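Local coordinates for protein N-alpha-acetyltransferase 35, NatC auxiliary subunit (Saccharomyces cerevisiae, PDB 6YGA) that serves as the auxiliary subunit of the NatC N-terminal acetyltransferase, which acetylates the N-terminal methionine of the L-A virus Gag protein, at residues 492-497 / 530-535. Residues are numbered along the deposited sequence; the frame is centred on the assembly and turned at random.
Sequences SNINAI and QLQATK
Ile494 lays its CG1 arm alongside the root of Leu531, the two side chains sliding past each other in opposite directions with CG1 of Ile494 3.8 Å from CB of Leu531. This is the seam of an antiparallel helical hairpin formed by the long helices 465-506 and 511-564; the axes of the two short segments come within 10.2 Å, their directions 147° apart. The Ile494 arm is extended (chi2 178°), which carries CD1 across the seam to the bent Gln532 and to Lys535. A branched isoleucine suits this place because its second branch also works: CG2 of Ile494 lies 3.7 Å from NE2 of Gln532, so the amide flanks the apolar seam. Leu531, forked at its end, straddles CB of Asn493 with CD2 of Leu531 at 3.9 Å and CD1 of Leu531 at 4.0 Å. CD1 of Leu531 also meets CD1 of Ile497 tip to tip. Beyond these segments, Ile497 continues onto Tyr520, Ala523 and Met524 of the second helix, and Leu531 also touches Ile490. Lys535 fits the partly exposed border, since its aliphatic chain can pack while its ammonium group forms a salt bridge with Glu491. The all-extended chain of Lys535 crosses Ile494 at about a right angle, with CD of Lys535 3.8 Å from CD1 of Ile494.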
loop_
_atom_site.group_PDB
_atom_site.type_symbol
_atom_site.label_atom_id
_atom_site.label_comp_id
_atom_site.label_asym_id
_atom_site.label_seq_id
_atom_site.Cartn_x
_atom_site.Cartn_y
_atom_site.Cartn_z
ATOM N N SER B 492 -35.256 28.787 2.119
ATOM C CA SER B 492 -35.973 29.762 1.304
ATOM C C SER B 492 -36.971 29.080 0.374
ATOM O O SER B 492 -38.091 29.568 0.188
ATOM C CB SER B 492 -34.976 30.606 0.508
ATOM O OG SER B 492 -35.623 31.323 -0.526
ATOM N N ASN B 493 -36.585 27.943 -0.215
ATOM C CA ASN B 493 -37.509 27.205 -1.071
ATOM C C ASN B 493 -38.646 26.599 -0.257
ATOM O O ASN B 493 -39.796 26.571 -0.712
ATOM C CB ASN B 493 -36.763 26.115 -1.843
ATOM C CG ASN B 493 -35.746 26.676 -2.822
ATOM O OD1 ASN B 493 -35.840 27.829 -3.239
ATOM N ND2 ASN B 493 -34.771 25.858 -3.198
ATOM N N ILE B 494 -38.343 26.106 0.948
ATOM C CA ILE B 494 -39.382 25.555 1.813
ATOM C C ILE B 494 -40.378 26.640 2.203
ATOM O O ILE B 494 -41.595 26.428 2.162
ATOM C CB ILE B 494 -38.754 24.887 3.052
ATOM C CG1 ILE B 494 -37.986 23.620 2.658
ATOM C CG2 ILE B 494 -39.823 24.558 4.089
ATOM C CD1 ILE B 494 -37.294 22.929 3.823
ATOM N N ASN B 495 -39.881 27.826 2.570
ATOM C CA ASN B 495 -40.775 28.904 2.981
ATOM C C ASN B 495 -41.624 29.410 1.822
ATOM O O ASN B 495 -42.763 29.842 2.036
ATOM C CB ASN B 495 -39.974 30.054 3.596
ATOM C CG ASN B 495 -39.504 29.747 5.006
ATOM O OD1 ASN B 495 -40.168 29.024 5.749
ATOM N ND2 ASN B 495 -38.353 30.297 5.381
ATOM N N ALA B 496 -41.097 29.364 0.596
ATOM C CA ALA B 496 -41.888 29.770 -0.562
ATOM C C ALA B 496 -43.114 28.879 -0.725
ATOM O O ALA B 496 -44.206 29.365 -1.042
ATOM C CB ALA B 496 -41.027 29.742 -1.824
ATOM N N ILE B 497 -42.950 27.573 -0.507
ATOM C CA ILE B 497 -44.092 26.666 -0.533
ATOM C C ILE B 497 -45.035 26.960 0.628
ATOM O O ILE B 497 -46.261 26.928 0.473
ATOM C CB ILE B 497 -43.610 25.202 -0.520
ATOM C CG1 ILE B 497 -42.824 24.885 -1.795
ATOM C CG2 ILE B 497 -44.787 24.252 -0.364
ATOM C CD1 ILE B 497 -42.242 23.479 -1.829
ATOM N N GLN B 530 -38.397 16.152 -0.774
ATOM C CA GLN B 530 -36.957 16.167 -1.016
ATOM C C GLN B 530 -36.290 17.361 -0.341
ATOM O O GLN B 530 -35.163 17.248 0.159
ATOM C CB GLN B 530 -36.675 16.172 -2.518
ATOM C CG GLN B 530 -35.197 16.138 -2.860
ATOM C CD GLN B 530 -34.514 14.894 -2.329
ATOM O OE1 GLN B 530 -34.819 13.779 -2.749
ATOM N NE2 GLN B 530 -33.590 15.078 -1.395
ATOM N N LEU B 531 -36.965 18.514 -0.316
ATOM C CA LEU B 531 -36.413 19.680 0.368
ATOM C C LEU B 531 -36.227 19.410 1.855
ATOM O O LEU B 531 -35.189 19.756 2.431
ATOM C CB LEU B 531 -37.316 20.893 0.154
ATOM C CG LEU B 531 -37.231 21.594 -1.202
ATOM C CD1 LEU B 531 -38.405 22.544 -1.385
ATOM C CD2 LEU B 531 -35.912 22.340 -1.332
ATOM N N GLN B 532 -37.220 18.791 2.497
ATOM C CA GLN B 532 -37.081 18.474 3.914
ATOM C C GLN B 532 -35.951 17.482 4.141
ATOM O O GLN B 532 -35.168 17.627 5.087
ATOM C CB GLN B 532 -38.395 17.925 4.466
ATOM C CG GLN B 532 -39.539 18.926 4.467
ATOM C CD GLN B 532 -39.356 20.035 5.489
ATOM O OE1 GLN B 532 -38.533 19.930 6.400
ATOM N NE2 GLN B 532 -40.129 21.106 5.344
ATOM N N ALA B 533 -35.844 16.468 3.281
ATOM C CA ALA B 533 -34.781 15.482 3.438
ATOM C C ALA B 533 -33.412 16.122 3.240
ATOM O O ALA B 533 -32.474 15.860 4.002
ATOM C CB ALA B 533 -34.988 14.324 2.462
ATOM N N THR B 534 -33.281 16.968 2.214
ATOM C CA THR B 534 -32.028 17.682 1.998
ATOM C C THR B 534 -31.718 18.618 3.160
ATOM O O THR B 534 -30.567 18.712 3.601
ATOM C CB THR B 534 -32.094 18.452 0.678
ATOM O OG1 THR B 534 -32.175 17.523 -0.409
ATOM C CG2 THR B 534 -30.863 19.327 0.493
ATOM N N LYS B 535 -32.735 19.311 3.681
ATOM C CA LYS B 535 -32.511 20.205 4.812
ATOM C C LYS B 535 -31.960 19.447 6.014
ATOM O O LYS B 535 -31.012 19.901 6.664
ATOM C CB LYS B 535 -33.810 20.922 5.177
ATOM C CG LYS B 535 -33.719 21.758 6.441
ATOM C CD LYS B 535 -35.085 22.270 6.862
ATOM C CE LYS B 535 -34.989 23.041 8.165
ATOM N NZ LYS B 535 -36.300 23.596 8.593
#